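Side-chain contact in hypothetical protein TT1465 (PDB 1WEK), which is of unknown function but belongs to a family with a Rossmann-like fold: residues 41-46 against 126-131. Sequence-based numbering, arbitrary orientation.
With PO4 (phosphate ion), chain G.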
ATOM      1  N   SER A  41      -0.371 -14.567 -27.229  1.00 18.11           N
ATOM      2  CA  SER A  41       0.130 -13.222 -27.489  1.00 16.03           C
ATOM      3  C   SER A  41       0.602 -13.173 -28.925  1.00 17.66           C
ATOM      4  O   SER A  41       1.323 -14.060 -29.377  1.00 20.12           O
ATOM      5  CB  SER A  41       1.264 -12.889 -26.534  1.00 17.12           C
ATOM      6  OG  SER A  41       0.720 -12.603 -25.263  1.00 19.34           O
ATOM      7  N   VAL A  42       0.172 -12.144 -29.646  1.00 17.15           N
ATOM      8  CA  VAL A  42       0.501 -11.996 -31.056  1.00 16.65           C
ATOM      9  C   VAL A  42       1.074 -10.612 -31.352  1.00 15.85           C
ATOM     10  O   VAL A  42       0.574  -9.600 -30.875  1.00 17.70           O
ATOM     11  CB  VAL A  42      -0.762 -12.246 -31.903  1.00 16.44           C
ATOM     12  CG1 VAL A  42      -0.417 -12.288 -33.384  1.00 16.76           C
ATOM     13  CG2 VAL A  42      -1.400 -13.553 -31.472  1.00 11.38           C
ATOM     14  N   PHE A  43       2.137 -10.576 -32.141  1.00 17.86           N
ATOM     15  CA  PHE A  43       2.792  -9.321 -32.458  1.00 13.10           C
ATOM     16  C   PHE A  43       3.047  -9.108 -33.943  1.00  9.90           C
ATOM     17  O   PHE A  43       3.286 -10.053 -34.694  1.00 10.38           O
ATOM     18  CB  PHE A  43       4.123  -9.245 -31.706  1.00 16.80           C
ATOM     19  CG  PHE A  43       4.017  -9.620 -30.269  1.00 16.99           C
ATOM     20  CD1 PHE A  43       4.085 -10.956 -29.883  1.00 19.16           C
ATOM     21  CD2 PHE A  43       3.811  -8.644 -29.297  1.00 17.77           C
ATOM     22  CE1 PHE A  43       3.949 -11.321 -28.558  1.00 18.01           C
ATOM     23  CE2 PHE A  43       3.670  -8.992 -27.957  1.00 20.18           C
ATOM     24  CZ  PHE A  43       3.739 -10.337 -27.585  1.00 25.30           C
ATOM     25  N   GLY A  44       3.021  -7.848 -34.358  1.00  9.48           N
ATOM     26  CA  GLY A  44       3.269  -7.529 -35.748  1.00  9.65           C
ATOM     27  C   GLY A  44       3.342  -6.030 -35.944  1.00 14.07           C
ATOM     28  O   GLY A  44       2.959  -5.266 -35.056  1.00 10.94           O
ATOM     29  N   SER A  45       3.835  -5.622 -37.111  1.00 13.86           N
ATOM     30  CA  SER A  45       3.982  -4.221 -37.482  1.00 14.14           C
ATOM     31  C   SER A  45       2.741  -3.353 -37.342  1.00 16.99           C
ATOM     32  O   SER A  45       1.654  -3.707 -37.811  1.00 13.53           O
ATOM     33  CB  SER A  45       4.454  -4.124 -38.931  1.00 16.33           C
ATOM     34  OG  SER A  45       4.343  -2.800 -39.436  1.00 15.83           O
ATOM     35  N   ALA A  46       2.928  -2.191 -36.724  1.00 17.91           N
ATOM     36  CA  ALA A  46       1.849  -1.225 -36.567  1.00 20.79           C
ATOM     37  C   ALA A  46       1.694  -0.405 -37.853  1.00 21.63           C
ATOM     38  O   ALA A  46       0.776   0.415 -37.960  1.00 21.61           O
ATOM     39  CB  ALA A  46       2.161  -0.290 -35.422  1.00 22.68           C
ATOM     40  N   VAL A 126       4.498  -7.326 -19.155  1.00 15.06           N
ATOM     41  CA  VAL A 126       4.242  -8.319 -18.134  1.00 13.35           C
ATOM     42  C   VAL A 126       2.911  -9.009 -18.439  1.00 20.26           C
ATOM     43  O   VAL A 126       2.813 -10.238 -18.380  1.00 21.98           O
ATOM     44  CB  VAL A 126       4.180  -7.683 -16.711  1.00 19.12           C
ATOM     45  CG1 VAL A 126       3.530  -8.658 -15.727  1.00 16.87           C
ATOM     46  CG2 VAL A 126       5.590  -7.331 -16.212  1.00 13.23           C
ATOM     47  N   LEU A 127       1.891  -8.222 -18.772  1.00 15.38           N
ATOM     48  CA  LEU A 127       0.585  -8.789 -19.077  1.00 16.63           C
ATOM     49  C   LEU A 127       0.633  -9.660 -20.319  1.00 17.29           C
ATOM     50  O   LEU A 127      -0.179 -10.557 -20.482  1.00 17.02           O
ATOM     51  CB  LEU A 127      -0.448  -7.669 -19.257  1.00 14.55           C
ATOM     52  CG  LEU A 127      -0.640  -6.846 -17.983  1.00 16.24           C
ATOM     53  CD1 LEU A 127      -1.577  -5.673 -18.246  1.00 16.86           C
ATOM     54  CD2 LEU A 127      -1.191  -7.757 -16.883  1.00 12.98           C
ATOM     55  N   PHE A 128       1.591  -9.391 -21.197  1.00 17.57           N
ATOM     56  CA  PHE A 128       1.737 -10.165 -22.420  1.00 17.77           C
ATOM     57  C   PHE A 128       2.228 -11.598 -22.171  1.00 16.57           C
ATOM     58  O   PHE A 128       1.948 -12.502 -22.960  1.00 15.72           O
ATOM     59  CB  PHE A 128       2.702  -9.450 -23.372  1.00 17.80           C
ATOM     60  CG  PHE A 128       2.022  -8.705 -24.483  1.00 18.69           C
ATOM     61  CD1 PHE A 128       2.341  -7.371 -24.745  1.00 20.53           C
ATOM     62  CD2 PHE A 128       1.084  -9.342 -25.289  1.00 16.82           C
ATOM     63  CE1 PHE A 128       1.737  -6.680 -25.798  1.00 18.38           C
ATOM     64  CE2 PHE A 128       0.470  -8.663 -26.349  1.00 20.74           C
ATOM     65  CZ  PHE A 128       0.802  -7.326 -26.603  1.00 20.49           C
ATOM     66  N   VAL A 129       2.959 -11.813 -21.082  1.00 17.43           N
ATOM     67  CA  VAL A 129       3.477 -13.155 -20.799  1.00 20.11           C
ATOM     68  C   VAL A 129       2.785 -13.866 -19.638  1.00 19.93           C
ATOM     69  O   VAL A 129       2.563 -15.079 -19.688  1.00 17.49           O
ATOM     70  CB  VAL A 129       5.003 -13.127 -20.500  1.00 20.04           C
ATOM     71  CG1 VAL A 129       5.745 -12.420 -21.619  1.00 17.64           C
ATOM     72  CG2 VAL A 129       5.260 -12.423 -19.201  1.00 22.81           C
ATOM     73  N   ARG A 130       2.437 -13.110 -18.601  1.00 19.62           N
ATOM     74  CA  ARG A 130       1.814 -13.681 -17.419  1.00 23.51           C
ATOM     75  C   ARG A 130       0.749 -14.725 -17.720  1.00 24.27           C
ATOM     76  O   ARG A 130       0.684 -15.752 -17.053  1.00 26.40           O
ATOM     77  CB  ARG A 130       1.204 -12.576 -16.556  1.00 28.14           C
ATOM     78  CG  ARG A 130       1.046 -12.955 -15.078  1.00 34.30           C
ATOM     79  CD  ARG A 130       0.822 -11.694 -14.240  1.00 38.70           C
ATOM     80  NE  ARG A 130       1.253 -11.828 -12.845  1.00 38.97           N
ATOM     81  CZ  ARG A 130       0.445 -12.090 -11.819  1.00 39.36           C
ATOM     82  NH1 ARG A 130      -0.860 -12.256 -12.009  1.00 35.08           N
ATOM     83  NH2 ARG A 130       0.946 -12.167 -10.593  1.00 36.24           N
ATOM     84  N   TYR A 131      -0.066 -14.478 -18.737  1.00 22.90           N
ATOM     85  CA  TYR A 131      -1.141 -15.406 -19.061  1.00 25.98           C
ATOM     86  C   TYR A 131      -1.053 -16.063 -20.434  1.00 24.54           C
ATOM     87  O   TYR A 131      -2.052 -16.566 -20.930  1.00 27.52           O
ATOM     88  CB  TYR A 131      -2.489 -14.674 -18.946  1.00 25.93           C
ATOM     89  CG  TYR A 131      -2.717 -14.019 -17.600  1.00 28.95           C
ATOM     90  CD1 TYR A 131      -2.251 -12.727 -17.337  1.00 30.15           C
ATOM     91  CD2 TYR A 131      -3.342 -14.716 -16.566  1.00 30.85           C
ATOM     92  CE1 TYR A 131      -2.393 -12.152 -16.074  1.00 30.09           C
ATOM     93  CE2 TYR A 131      -3.486 -14.151 -15.300  1.00 34.07           C
ATOM     94  CZ  TYR A 131      -3.007 -12.872 -15.061  1.00 35.14           C
ATOM     95  OH  TYR A 131      -3.112 -12.334 -13.797  1.00 38.86           O
TER
HETATM   96  P   PO4 G 501       6.288  -2.099 -34.324  1.00 20.22           P
HETATM   97  O1  PO4 G 501       6.845  -3.450 -34.609  1.00 17.95           O
HETATM   98  O2  PO4 G 501       5.468  -1.641 -35.477  1.00 16.82           O
HETATM   99  O3  PO4 G 501       7.406  -1.145 -34.099  1.00 19.77           O
HETATM  100  O4  PO4 G 501       5.434  -2.161 -33.109  1.00 20.63           O
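Phe43, on the central strand 39-43, and Phe128, of helix 121-130, approach from opposite directions and meet edge to face. The ring edge of Phe43 leads: its CE2 stands over the centre of the Phe128 ring, 3.6 Å from CZ of Phe128. The planes are inclined at 52°. Two flat, apolar rings suit this buried layer between sheet and helix, and Phe137 stacks on Phe43.

The polar link is a hydrogen bond from Ser41 OG to Phe128 O, 2.6 Å long. The hydroxyl lies in the carbonyl plane on a lone pair, at a C=O...O angle of 134°. With chi1 at -76°, OG is anti to the carbonyl carbon of Ser41, which directs it to the helix; it also sits at the edge of the Phe128 ring. Serine is small enough to fit there and still supply a donor.

Beyond the strand, Ala46 N donates an almost straight bond of 2.9 Å to O2 of the phosphate ion, which Gly141, Gly143 and Thr144 also hold.

A helix thus packs on the central strand of a parallel sheet, as in Rossmann-like folds; Phe128 is engaged at ring and carbonyl, and that buried carbonyl is given a donor.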